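PDB 1Y2M: Phenylalanine/tyrosine ammonia-lyase from Rhodosporidium toruloides, which catalyses the non-oxidative deamination of L-phenylalanine and L-tyrosine to trans-cinnamic and p-coumaric acid, releasing ammonium at the entry to phenylpropanoid metabolism. Local coordinates for residues T650-L655 / I664-V669; R570-E575 / V609-S614; L67-V72 / H381-L386; R679-V682 / Q687-T690; G482-P487 / T514-V519. All coordinates share one frame; numbering follows the deposited sequence.

Contact 1 of 5, residues T650-L655 / I664-V669; sequences TSSPAL and ILYAFV
Tyr-666 reaches out from helix 662-672 into the bend of the chain at 652-655, and its hydroxyl settles beside that of Ser-652, with OH and OG 2.9 Å apart. Both hydroxyls also hydrogen-bond to OD1 of Asp-536 on helix 506-560, making a compact cluster of three oxygens in a buried place. The serine oxygen has one more task: it accepts from the backbone N of Ala-654, an N-to-OG distance of 3.1 Å with an N-H...O angle of 151°. This is an ST turn, and it holds the hydroxyl at the bend where the loop between helices 619-646 and 662-672 starts to wind into helical backbone angles. A backbone bond from Leu-655 N to Ser-652 O, 3.0 Å long, closes the same turn.

The remaining contacts are apolar and all fall on the phenol. CB of Ala-654 sits 3.9 Å from CZ of Tyr-666, near the hydroxyl end of the ring. Further back toward the helix, the CD2 methyl of Leu-655 touches the ring at its CD2 and CE2 atoms, 3.9 Å from each, with the leucine side chain running at about a right angle to the tyrosine. Both methyl groups approach the ring obliquely. The tyrosine gets this far because its CG lies opposite the backbone N (chi1 179°), which sends the ring straight off the helix and across to the loop. Leu-658, on the connecting loop, packs against the tyrosine as well, while Phe-644 of helix 619-646 lies against Ser-652.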
# COMPACT_ATOMS: atom_id res chain seq x y z
N THR B 650 -24.61 -32.23 24.49
CA THR B 650 -25.02 -31.68 25.77
C THR B 650 -24.38 -32.43 26.94
O THR B 650 -24.51 -31.98 28.09
CB THR B 650 -26.57 -31.71 25.93
OG1 THR B 650 -27.06 -32.94 25.41
CG2 THR B 650 -27.19 -30.58 25.15
N SER B 651 -23.76 -33.60 26.68
CA SER B 651 -23.04 -34.35 27.72
C SER B 651 -21.52 -34.25 27.57
O SER B 651 -20.77 -35.03 28.21
CB SER B 651 -23.42 -35.83 27.71
OG SER B 651 -24.79 -35.99 28.09
N SER B 652 -21.06 -33.34 26.72
CA SER B 652 -19.63 -33.26 26.43
C SER B 652 -18.80 -33.07 27.70
O SER B 652 -19.12 -32.20 28.50
CB SER B 652 -19.29 -32.09 25.53
OG SER B 652 -17.87 -31.98 25.42
N PRO B 653 -17.68 -33.81 27.84
CA PRO B 653 -16.83 -33.62 29.00
C PRO B 653 -16.21 -32.23 29.06
O PRO B 653 -15.82 -31.80 30.13
CB PRO B 653 -15.77 -34.73 28.87
CG PRO B 653 -15.74 -35.05 27.45
CD PRO B 653 -17.17 -34.87 26.97
N ALA B 654 -16.17 -31.50 27.95
CA ALA B 654 -15.68 -30.12 27.94
C ALA B 654 -16.46 -29.28 28.95
O ALA B 654 -15.91 -28.34 29.53
CB ALA B 654 -15.83 -29.53 26.57
N LEU B 655 -17.74 -29.58 29.14
CA LEU B 655 -18.56 -28.81 30.08
C LEU B 655 -18.03 -28.94 31.51
O LEU B 655 -18.37 -28.13 32.37
CB LEU B 655 -20.01 -29.26 30.00
CG LEU B 655 -20.62 -29.11 28.62
CD1 LEU B 655 -22.01 -29.72 28.59
CD2 LEU B 655 -20.67 -27.68 28.14
N ILE B 664 -20.59 -20.50 27.60
CA ILE B 664 -21.69 -19.82 26.92
C ILE B 664 -21.54 -19.89 25.41
O ILE B 664 -22.52 -20.20 24.67
CB ILE B 664 -21.83 -18.36 27.42
CG1 ILE B 664 -22.22 -18.39 28.88
CG2 ILE B 664 -22.91 -17.62 26.61
CD1 ILE B 664 -22.12 -17.00 29.63
N LEU B 665 -20.33 -19.57 24.95
CA LEU B 665 -20.05 -19.54 23.51
C LEU B 665 -20.00 -20.98 22.99
O LEU B 665 -20.48 -21.30 21.91
CB LEU B 665 -18.75 -18.81 23.21
CG LEU B 665 -18.47 -18.49 21.72
CD1 LEU B 665 -19.68 -18.00 21.00
CD2 LEU B 665 -17.31 -17.56 21.54
N TYR B 666 -19.40 -21.87 23.77
CA TYR B 666 -19.35 -23.28 23.39
C TYR B 666 -20.76 -23.84 23.13
O TYR B 666 -21.05 -24.42 22.09
CB TYR B 666 -18.68 -24.09 24.50
CG TYR B 666 -18.57 -25.58 24.27
CD1 TYR B 666 -17.43 -26.15 23.73
CD2 TYR B 666 -19.60 -26.44 24.64
CE1 TYR B 666 -17.30 -27.52 23.52
CE2 TYR B 666 -19.50 -27.82 24.43
CZ TYR B 666 -18.35 -28.35 23.89
OH TYR B 666 -18.21 -29.71 23.68
N ALA B 667 -21.64 -23.66 24.12
CA ALA B 667 -23.04 -24.09 24.01
C ALA B 667 -23.74 -23.42 22.85
O ALA B 667 -24.49 -24.06 22.14
CB ALA B 667 -23.79 -23.82 25.32
N PHE B 668 -23.46 -22.14 22.62
CA PHE B 668 -24.12 -21.45 21.50
C PHE B 668 -23.82 -22.13 20.18
O PHE B 668 -24.71 -22.37 19.37
CB PHE B 668 -23.65 -20.00 21.44
CG PHE B 668 -24.20 -19.24 20.27
CD1 PHE B 668 -25.57 -18.96 20.19
CD2 PHE B 668 -23.34 -18.78 19.25
CE1 PHE B 668 -26.09 -18.24 19.09
CE2 PHE B 668 -23.85 -18.07 18.19
CZ PHE B 668 -25.23 -17.79 18.11
N VAL B 669 -22.55 -22.45 19.95
CA VAL B 669 -22.16 -23.01 18.66
C VAL B 669 -22.58 -24.49 18.57
O VAL B 669 -23.16 -24.93 17.55
CB VAL B 669 -20.66 -22.84 18.42
CG1 VAL B 669 -20.30 -23.53 17.14
CG2 VAL B 669 -20.33 -21.40 18.30

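Contact 2 of 5, residues R570-E575 / V609-S614; sequences RDELVE and VEVLSS
With chi1 at -175°, Leu-573 turns CG away from its own backbone N and extends both methyls toward the last turn of helix 593-611 and the residue just beyond it, where Val-611 and Leu-612 receive one each. The CA-CB bond of Val-611 faces this leucine, and chi1 of 174°, with CG1 opposite the backbone N, turns CG1 onto it; CD1 of Leu-573 lies 3.6 Å from CB of Val-611. The other methyl, CD2, is 4.0 Å from CD1 of Leu-612, whose side chain crosses the leucine at about a right angle. The contact joins the first turn of helix 570-587 to the C-terminal end of helix 593-611, the open end of a helical hairpin, far from the centre of the chain. Phe-560 of helix 506-560 packs on both leucines, and Leu-612 also meets Leu-619 of a second subunit.

On the outer side of this apolar patch Glu-572 runs extended past Val-611 in the opposite direction, its CD 4.0 Å from CG1 of the valine. A water finishes the link, donating to OE1 of Glu-572 at 2.7 Å and to the carbonyl O of Val-611 at 2.9 Å, and so satisfying a backbone oxygen at the helix end.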
# COMPACT_ATOMS: atom_id res chain seq x y z
N ARG B 570 9.61 -47.51 44.56
CA ARG B 570 8.27 -47.33 43.96
C ARG B 570 7.88 -45.88 43.67
O ARG B 570 7.44 -45.56 42.55
CB ARG B 570 7.21 -48.01 44.81
CG ARG B 570 5.81 -47.88 44.25
CD ARG B 570 4.90 -48.91 44.89
NE ARG B 570 3.48 -48.78 44.53
CZ ARG B 570 2.63 -47.92 45.09
NH1 ARG B 570 3.03 -47.00 45.96
NH2 ARG B 570 1.36 -47.93 44.71
N ASP B 571 8.00 -45.00 44.66
CA ASP B 571 7.78 -43.56 44.45
C ASP B 571 8.59 -43.06 43.28
O ASP B 571 8.06 -42.41 42.38
CB ASP B 571 8.23 -42.75 45.67
CG ASP B 571 7.12 -42.45 46.61
OD1 ASP B 571 6.12 -43.21 46.59
OD2 ASP B 571 7.28 -41.46 47.38
N GLU B 572 9.88 -43.34 43.30
CA GLU B 572 10.76 -42.87 42.25
C GLU B 572 10.28 -43.38 40.87
O GLU B 572 10.27 -42.64 39.89
CB GLU B 572 12.19 -43.35 42.49
CG GLU B 572 13.19 -42.74 41.54
CD GLU B 572 14.60 -43.32 41.62
OE1 GLU B 572 14.89 -44.18 42.50
OE2 GLU B 572 15.42 -42.90 40.78
N LEU B 573 9.93 -44.67 40.82
CA LEU B 573 9.58 -45.26 39.53
C LEU B 573 8.31 -44.63 38.96
O LEU B 573 8.23 -44.30 37.76
CB LEU B 573 9.37 -46.76 39.62
CG LEU B 573 9.11 -47.44 38.26
CD1 LEU B 573 10.36 -47.33 37.38
CD2 LEU B 573 8.68 -48.87 38.36
N VAL B 574 7.28 -44.54 39.80
CA VAL B 574 6.00 -43.98 39.34
C VAL B 574 6.22 -42.55 38.86
O VAL B 574 5.70 -42.15 37.80
CB VAL B 574 4.94 -43.98 40.45
CG1 VAL B 574 3.71 -43.24 39.95
CG2 VAL B 574 4.58 -45.37 40.83
N GLU B 575 6.97 -41.78 39.63
CA GLU B 575 7.20 -40.39 39.28
C GLU B 575 7.90 -40.32 37.92
O GLU B 575 7.52 -39.52 37.09
CB GLU B 575 8.07 -39.66 40.32
CG GLU B 575 8.47 -38.23 39.88
CD GLU B 575 9.65 -37.66 40.69
OE1 GLU B 575 10.78 -38.22 40.61
OE2 GLU B 575 9.44 -36.61 41.36
N VAL B 609 14.52 -49.65 33.24
CA VAL B 609 15.85 -50.23 33.27
C VAL B 609 16.77 -49.47 34.27
O VAL B 609 17.52 -50.10 35.02
CB VAL B 609 16.50 -50.25 31.87
CG1 VAL B 609 17.98 -50.56 31.94
CG2 VAL B 609 15.80 -51.29 30.97
N GLU B 610 16.72 -48.13 34.22
CA GLU B 610 17.50 -47.29 35.11
C GLU B 610 17.01 -47.41 36.55
O GLU B 610 17.77 -47.74 37.46
CB GLU B 610 17.44 -45.83 34.69
CG GLU B 610 18.23 -44.90 35.57
CD GLU B 610 18.39 -43.50 34.97
OE1 GLU B 610 18.07 -43.29 33.77
OE2 GLU B 610 18.86 -42.60 35.71
N VAL B 611 15.73 -47.12 36.75
CA VAL B 611 15.21 -46.99 38.12
C VAL B 611 15.26 -48.32 38.88
O VAL B 611 15.58 -48.38 40.08
CB VAL B 611 13.79 -46.40 38.12
CG1 VAL B 611 13.23 -46.43 39.52
CG2 VAL B 611 13.83 -44.98 37.57
N LEU B 612 15.00 -49.40 38.15
CA LEU B 612 14.98 -50.73 38.74
C LEU B 612 16.24 -51.53 38.37
O LEU B 612 16.26 -52.78 38.44
CB LEU B 612 13.74 -51.49 38.29
CG LEU B 612 12.35 -50.93 38.67
CD1 LEU B 612 11.28 -51.96 38.42
CD2 LEU B 612 12.29 -50.40 40.11
N SER B 613 17.32 -50.84 38.01
CA SER B 613 18.53 -51.56 37.62
C SER B 613 19.10 -52.47 38.72
O SER B 613 19.89 -53.40 38.43
CB SER B 613 19.63 -50.59 37.19
OG SER B 613 20.04 -49.88 38.33
N SER B 614 18.78 -52.20 39.99
CA SER B 614 19.24 -53.07 41.10
C SER B 614 18.45 -54.38 41.29
O SER B 614 18.86 -55.26 42.09
CB SER B 614 19.23 -52.29 42.41
OG SER B 614 17.89 -52.09 42.83
O HOH W 1 16.60 -45.99 41.44

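Contact 3 of 5, residues L67-V72 / H381-L386; sequences LNLGDV and HAHAVL
One water joins Leu-69 and His-383, accepting from the backbone N of Leu-69 at 3.0 Å and lying 3.3 Å from NE2 of His-383. It takes up the N-H of the first residue of helix 69-77. The other ring nitrogen of the histidine, ND1, is hydrogen-bonded to NE2 of His-287 on helix 273-303, a bond that helps fix the rotation of the imidazole, with the longer water link at the NE2 end.

Between those polar ends the ring offers a face to Leu-69. The CD1 methyl stands 3.8 Å from the centroid of the His-383 ring and only 9° off its normal, a CH-pi contact made almost squarely over the middle. With CG roughly opposite the backbone N (chi1 -157°), the ring leaves helix 368-391 along the leucine, the two side chains running in opposite directions. The same CD1 lies 3.9 Å from CB of Leu-386, one turn on, while CD2 rests 3.7 Å from the carbonyl O of Leu-386.

The leucine is set in place by the helix start behind it. Asn-68 is the N-cap, its OD1 accepting from N of Asp-71 at 2.7 Å; Asp-71 OD2 returns the favour to N of Asn-68 at 3.1 Å, which makes a capping box. Arg-80 forms a salt bridge with the aspartate.

An alanine replacing His-383 would probably leave the leucine methyl without its flat support and deprive both the water and His-287 of a partner. The imidazole thus does two jobs here, giving a buried methyl a face to rest on and carrying polar links at its rim.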
# COMPACT_ATOMS: atom_id res chain seq x y z
N LEU B 67 -29.45 11.47 18.40
CA LEU B 67 -29.30 10.24 17.64
C LEU B 67 -27.96 9.61 17.97
O LEU B 67 -26.93 10.29 17.90
CB LEU B 67 -29.35 10.56 16.16
CG LEU B 67 -29.15 9.43 15.17
CD1 LEU B 67 -30.25 8.42 15.36
CD2 LEU B 67 -29.08 9.89 13.71
N ASN B 68 -27.96 8.32 18.27
CA ASN B 68 -26.69 7.61 18.54
C ASN B 68 -26.49 6.47 17.57
O ASN B 68 -27.34 6.20 16.71
CB ASN B 68 -26.61 7.12 19.99
CG ASN B 68 -27.71 6.12 20.33
OD1 ASN B 68 -27.99 5.19 19.55
ND2 ASN B 68 -28.32 6.29 21.49
N LEU B 69 -25.35 5.81 17.64
CA LEU B 69 -25.00 4.86 16.62
C LEU B 69 -25.80 3.57 16.69
O LEU B 69 -26.19 3.00 15.64
CB LEU B 69 -23.49 4.59 16.63
CG LEU B 69 -22.57 5.79 16.45
CD1 LEU B 69 -21.16 5.32 16.25
CD2 LEU B 69 -23.09 6.57 15.28
N GLY B 70 -26.14 3.14 17.90
CA GLY B 70 -27.07 2.02 18.05
C GLY B 70 -28.42 2.31 17.41
O GLY B 70 -28.99 1.42 16.78
N ASP B 71 -28.90 3.55 17.56
CA ASP B 71 -30.17 3.98 16.95
C ASP B 71 -30.07 3.87 15.44
O ASP B 71 -31.00 3.38 14.77
CB ASP B 71 -30.44 5.44 17.23
CG ASP B 71 -30.84 5.75 18.65
OD1 ASP B 71 -31.50 4.91 19.32
OD2 ASP B 71 -30.58 6.93 19.07
N VAL B 72 -28.93 4.33 14.89
CA VAL B 72 -28.74 4.29 13.42
C VAL B 72 -28.83 2.86 12.91
O VAL B 72 -29.56 2.55 11.95
CB VAL B 72 -27.40 4.95 13.00
CG1 VAL B 72 -27.08 4.62 11.54
CG2 VAL B 72 -27.40 6.48 13.25
N HIS B 381 -12.29 5.70 19.91
CA HIS B 381 -12.15 7.04 19.31
C HIS B 381 -13.08 7.21 18.10
O HIS B 381 -13.87 8.19 18.01
CB HIS B 381 -10.69 7.24 18.89
CG HIS B 381 -10.39 8.62 18.41
ND1 HIS B 381 -10.63 9.03 17.11
CD2 HIS B 381 -9.80 9.67 19.03
CE1 HIS B 381 -10.22 10.28 16.97
NE2 HIS B 381 -9.72 10.69 18.10
N ALA B 382 -13.05 6.24 17.20
CA ALA B 382 -13.93 6.28 16.05
C ALA B 382 -15.40 6.41 16.46
O ALA B 382 -16.19 7.15 15.84
CB ALA B 382 -13.76 5.08 15.21
N HIS B 383 -15.76 5.70 17.53
CA HIS B 383 -17.14 5.76 18.01
C HIS B 383 -17.46 7.22 18.41
O HIS B 383 -18.55 7.76 18.15
CB HIS B 383 -17.32 4.86 19.24
CG HIS B 383 -18.72 4.45 19.45
ND1 HIS B 383 -19.21 3.26 18.96
CD2 HIS B 383 -19.75 5.07 20.06
CE1 HIS B 383 -20.49 3.16 19.28
NE2 HIS B 383 -20.84 4.24 19.94
N ALA B 384 -16.53 7.88 19.11
CA ALA B 384 -16.79 9.26 19.50
C ALA B 384 -16.95 10.16 18.27
O ALA B 384 -17.86 10.99 18.22
CB ALA B 384 -15.68 9.76 20.36
N VAL B 385 -16.11 9.95 17.26
CA VAL B 385 -16.16 10.78 16.03
C VAL B 385 -17.49 10.57 15.29
O VAL B 385 -18.21 11.53 14.89
CB VAL B 385 -14.93 10.48 15.14
CG1 VAL B 385 -15.07 11.16 13.81
CG2 VAL B 385 -13.66 10.84 15.86
N LEU B 386 -17.83 9.31 15.03
CA LEU B 386 -19.02 9.00 14.23
C LEU B 386 -20.28 9.37 15.00
O LEU B 386 -21.29 9.72 14.38
CB LEU B 386 -19.06 7.52 13.86
CG LEU B 386 -18.10 7.05 12.78
CD1 LEU B 386 -18.34 5.59 12.41
CD2 LEU B 386 -18.25 7.94 11.54
O HOH W 2 -23.29 6.42 19.80

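Contact 4 of 5, residues R679-V682 / Q687-T690; sequences RGDV and QEVT
Asp-681 pushes its carboxylate against the backbone of Gln-687 and Glu-688. OD1 takes the N-H of Glu-688 in a hydrogen bond that is straight, at 163°, but weak, with 3.3 Å between N and OD1. OD2 lies 3.6 Å from CA of Gln-687. The Asp-681 torsion (chi1 -70°) puts CG next to its own backbone N, which turns the carboxylate across the loop.

Two waters widen the grip of OD2. One water donates both to OD2 of Asp-681 and to the carbonyl O of Glu-688, the latter at 2.9 Å; the second donates to OD2 and accepts from NE2 of Gln-687, 2.9 Å away. A third water, further along, accepts from the backbone N of Arg-679 and donates to OE1 of Glu-688 at 2.7 Å. The planes of the two carboxylates are nearly perpendicular, 88° apart. OD1 of Asp-681 and OE1 of Glu-688 are 4.7 Å from each other, like charges not in contact.

Next out is Arg-678, which forms a salt bridge from NH2 to OD1 of Asp-681 and a hydrogen bond from NH1 to O of Val-689. This cation would probably ease the crowding of negative charge, and it ties the two sides of the loop together. Gly-680 allows the bend before the aspartate, since its backbone angles would jam a CB against the preceding carbonyl.

The fourth subunit lies alongside: its Glu-136 bonds to N of Asp-681 and its Asp-230 to N of Thr-690. The whole is a tight connection at a subunit interface, running from the short, weakly bonded helix 681-684 to helix 691-703, whose N-cap is Thr-690.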
# COMPACT_ATOMS: atom_id res chain seq x y z
N ARG B 679 -15.74 -36.32 13.88
CA ARG B 679 -14.96 -37.53 14.17
C ARG B 679 -14.08 -38.00 13.05
O ARG B 679 -13.03 -38.53 13.31
CB ARG B 679 -15.87 -38.68 14.55
CG ARG B 679 -15.12 -39.82 15.19
CD ARG B 679 -15.98 -40.79 15.95
NE ARG B 679 -15.19 -41.71 16.77
CZ ARG B 679 -15.68 -42.73 17.47
NH1 ARG B 679 -17.00 -42.99 17.52
NH2 ARG B 679 -14.83 -43.48 18.17
N GLY B 680 -14.49 -37.76 11.79
CA GLY B 680 -13.65 -38.07 10.64
C GLY B 680 -14.34 -38.96 9.62
O GLY B 680 -14.87 -40.03 9.97
N ASP B 681 -14.35 -38.51 8.36
CA ASP B 681 -15.03 -39.26 7.30
C ASP B 681 -14.52 -40.70 7.15
O ASP B 681 -15.27 -41.60 6.85
CB ASP B 681 -14.89 -38.57 5.96
CG ASP B 681 -15.67 -37.27 5.88
OD1 ASP B 681 -16.36 -36.88 6.85
OD2 ASP B 681 -15.60 -36.64 4.79
N VAL B 682 -13.22 -40.90 7.25
CA VAL B 682 -12.67 -42.23 7.03
C VAL B 682 -13.02 -43.15 8.21
O VAL B 682 -13.50 -44.26 8.00
CB VAL B 682 -11.16 -42.19 6.76
CG1 VAL B 682 -10.58 -43.57 6.71
CG2 VAL B 682 -10.87 -41.45 5.47
N GLN B 687 -18.97 -39.79 4.23
CA GLN B 687 -18.57 -38.42 3.90
C GLN B 687 -19.62 -37.46 4.42
O GLN B 687 -20.64 -37.21 3.77
CB GLN B 687 -18.41 -38.34 2.38
CG GLN B 687 -17.21 -39.12 1.89
CD GLN B 687 -17.01 -38.96 0.41
OE1 GLN B 687 -17.75 -39.55 -0.40
NE2 GLN B 687 -16.05 -38.15 0.03
N GLU B 688 -19.39 -36.93 5.64
CA GLU B 688 -20.38 -36.13 6.31
C GLU B 688 -20.45 -34.74 5.70
O GLU B 688 -19.54 -34.30 5.01
CB GLU B 688 -20.04 -35.97 7.79
CG GLU B 688 -19.93 -37.24 8.57
CD GLU B 688 -20.03 -37.02 10.08
OE1 GLU B 688 -19.08 -36.44 10.69
OE2 GLU B 688 -21.09 -37.46 10.66
N VAL B 689 -21.55 -34.05 6.00
CA VAL B 689 -21.70 -32.64 5.67
C VAL B 689 -20.39 -31.94 5.98
O VAL B 689 -19.78 -32.23 7.02
CB VAL B 689 -22.88 -32.03 6.47
CG1 VAL B 689 -22.84 -30.54 6.44
CG2 VAL B 689 -24.20 -32.54 5.87
N THR B 690 -19.91 -31.09 5.09
CA THR B 690 -18.53 -30.67 5.09
C THR B 690 -18.19 -29.73 6.21
O THR B 690 -19.03 -29.02 6.78
CB THR B 690 -18.17 -29.93 3.77
OG1 THR B 690 -19.03 -28.79 3.65
CG2 THR B 690 -18.31 -30.87 2.57
O HOH W 3 -18.59 -36.78 13.35
O HOH W 4 -16.80 -34.38 4.03
O HOH W 5 -14.60 -36.74 2.06

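Contact 5 of 5, residues G482-P487 / T514-V519; sequences GHLANP and TESNDV
Leu-484 supplies most of this contact, leaning from the C-terminal part of helix 468-484 against the long helix 506-560, where Ser-516 and Glu-515 meet it. Ser-516 comes nearest: its OG sits 3.3 Å from CB of Leu-484 and 3.5 Å from the CD1 methyl, so the hydroxyl oxygen lies alongside the leucine stem. That oxygen looks back to its own helix for a polar partner, in a weak hydrogen bond with O of Arg-512; toward the leucine it meets only carbon.

Glu-515 crosses the leucine at about a right angle. Its CG is turned opposite the backbone N (chi1 -173°) and the chain beyond is extended, so the carboxylate passes the second methyl, with OE1 4.0 Å from CD2 of Leu-484. The other oxygen, OE2, forms salt bridges with Arg-512 and Arg-206, both of the fourth subunit, and also lies close to OE2 of Glu-480, a like charge. One turn further along the helix, Val-519 CG2 adds a looser touch, 4.4 Å from CD1 of Leu-484.

The carbonyl O of Leu-484 is busy elsewhere, accepting from NE of Arg-426 on helix 416-443 and from NE2 of His-483 of the fourth subunit. The contact joins helices 468-484 and 506-560 within the helical core of the PAL/histidase fold, at a subunit interface.

A glycine in place of Leu-484 would probably open a gap beside Ser-516 and leave the stem of Glu-515 freer to shift from its two arginines. CD2 thus packs beside the carboxylate at OE1 while OE2 carries the charge pairing between subunits, where the two arginines probably offset the paired negative charge of Glu-515 and Glu-480.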
# COMPACT_ATOMS: atom_id res chain seq x y z
N GLY B 482 -4.54 -7.96 4.94
CA GLY B 482 -3.36 -7.11 4.88
C GLY B 482 -3.46 -6.13 3.71
O GLY B 482 -3.25 -4.94 3.88
N HIS B 483 -3.77 -6.64 2.52
CA HIS B 483 -3.88 -5.75 1.35
C HIS B 483 -5.02 -4.77 1.52
O HIS B 483 -4.90 -3.60 1.14
CB HIS B 483 -4.04 -6.61 0.10
CG HIS B 483 -4.41 -5.85 -1.11
ND1 HIS B 483 -5.72 -5.62 -1.49
CD2 HIS B 483 -3.63 -5.30 -2.07
CE1 HIS B 483 -5.72 -4.94 -2.62
NE2 HIS B 483 -4.47 -4.76 -3.01
N LEU B 484 -6.14 -5.21 2.08
CA LEU B 484 -7.29 -4.31 2.27
C LEU B 484 -6.87 -3.10 3.10
O LEU B 484 -7.42 -2.01 2.89
CB LEU B 484 -8.45 -5.05 2.96
CG LEU B 484 -9.34 -5.78 1.95
CD1 LEU B 484 -10.22 -6.84 2.62
CD2 LEU B 484 -10.24 -4.76 1.20
N ALA B 485 -6.03 -3.32 4.11
CA ALA B 485 -5.61 -2.31 5.14
C ALA B 485 -4.85 -1.12 4.66
O ALA B 485 -4.65 -0.12 5.43
CB ALA B 485 -4.87 -2.97 6.29
N ASN B 486 -4.30 -1.13 3.44
CA ASN B 486 -3.66 0.06 2.87
C ASN B 486 -4.66 1.19 2.80
O ASN B 486 -5.86 0.95 2.63
CB ASN B 486 -3.06 -0.20 1.49
CG ASN B 486 -1.93 -1.21 1.55
OD1 ASN B 486 -1.00 -1.05 2.37
ND2 ASN B 486 -2.05 -2.28 0.75
N PRO B 487 -4.18 2.42 2.98
CA PRO B 487 -5.15 3.53 2.98
C PRO B 487 -5.73 3.84 1.61
O PRO B 487 -5.07 3.70 0.59
CB PRO B 487 -4.32 4.72 3.46
CG PRO B 487 -2.90 4.39 3.15
CD PRO B 487 -2.81 2.88 3.30
N THR B 514 -15.86 -2.43 5.30
CA THR B 514 -16.95 -3.38 5.35
C THR B 514 -16.48 -4.71 4.81
O THR B 514 -16.84 -5.76 5.37
CB THR B 514 -18.13 -2.83 4.55
OG1 THR B 514 -18.60 -1.60 5.15
CG2 THR B 514 -19.24 -3.81 4.51
N GLU B 515 -15.65 -4.70 3.75
CA GLU B 515 -15.12 -5.95 3.21
C GLU B 515 -14.16 -6.58 4.22
O GLU B 515 -14.17 -7.80 4.42
CB GLU B 515 -14.43 -5.72 1.88
CG GLU B 515 -14.04 -7.06 1.23
CD GLU B 515 -13.51 -6.99 -0.20
OE1 GLU B 515 -13.50 -5.90 -0.84
OE2 GLU B 515 -13.10 -8.08 -0.70
N SER B 516 -13.33 -5.76 4.89
CA SER B 516 -12.45 -6.31 5.92
C SER B 516 -13.26 -6.93 7.06
O SER B 516 -12.91 -7.99 7.58
CB SER B 516 -11.50 -5.28 6.48
OG SER B 516 -10.58 -4.91 5.48
N ASN B 517 -14.40 -6.33 7.42
CA ASN B 517 -15.28 -6.96 8.42
C ASN B 517 -15.68 -8.34 7.97
O ASN B 517 -15.69 -9.29 8.77
CB ASN B 517 -16.55 -6.18 8.78
CG ASN B 517 -16.31 -5.01 9.69
OD1 ASN B 517 -15.41 -5.04 10.52
ND2 ASN B 517 -17.19 -3.99 9.61
N ASP B 518 -16.00 -8.49 6.69
CA ASP B 518 -16.50 -9.73 6.14
C ASP B 518 -15.40 -10.78 6.19
O ASP B 518 -15.58 -11.93 6.66
CB ASP B 518 -16.93 -9.50 4.69
CG ASP B 518 -17.79 -10.64 4.13
OD1 ASP B 518 -18.53 -11.34 4.91
OD2 ASP B 518 -17.76 -10.80 2.89
N VAL B 519 -14.21 -10.40 5.71
CA VAL B 519 -13.07 -11.34 5.74
C VAL B 519 -12.69 -11.72 7.13
O VAL B 519 -12.38 -12.91 7.39
CB VAL B 519 -11.91 -10.78 4.94
CG1 VAL B 519 -10.70 -11.69 4.99
CG2 VAL B 519 -12.39 -10.54 3.52

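In the fold
From the N terminus, contact 3 comes first and closes by far the longest loop, joining helix 69-77 to helix 368-391 across 308 intervening residues. Contact 5 follows, bringing the C-terminal part of helix 468-484 back onto helix 506-560, its centre about 21 Å from that of contact 3. Contact 2 pairs helices 570-587 and 593-611 far out at one end of the chain, about 68 Å between centres from contact 3. Contacts 1 and 4 close short loops near the C terminus, around helices 662-672 and 681-684. All five lie in series, so none nests or crosses. Contacts 4 and 5 both reach the fourth subunit, and contacts 3 and 5 the third.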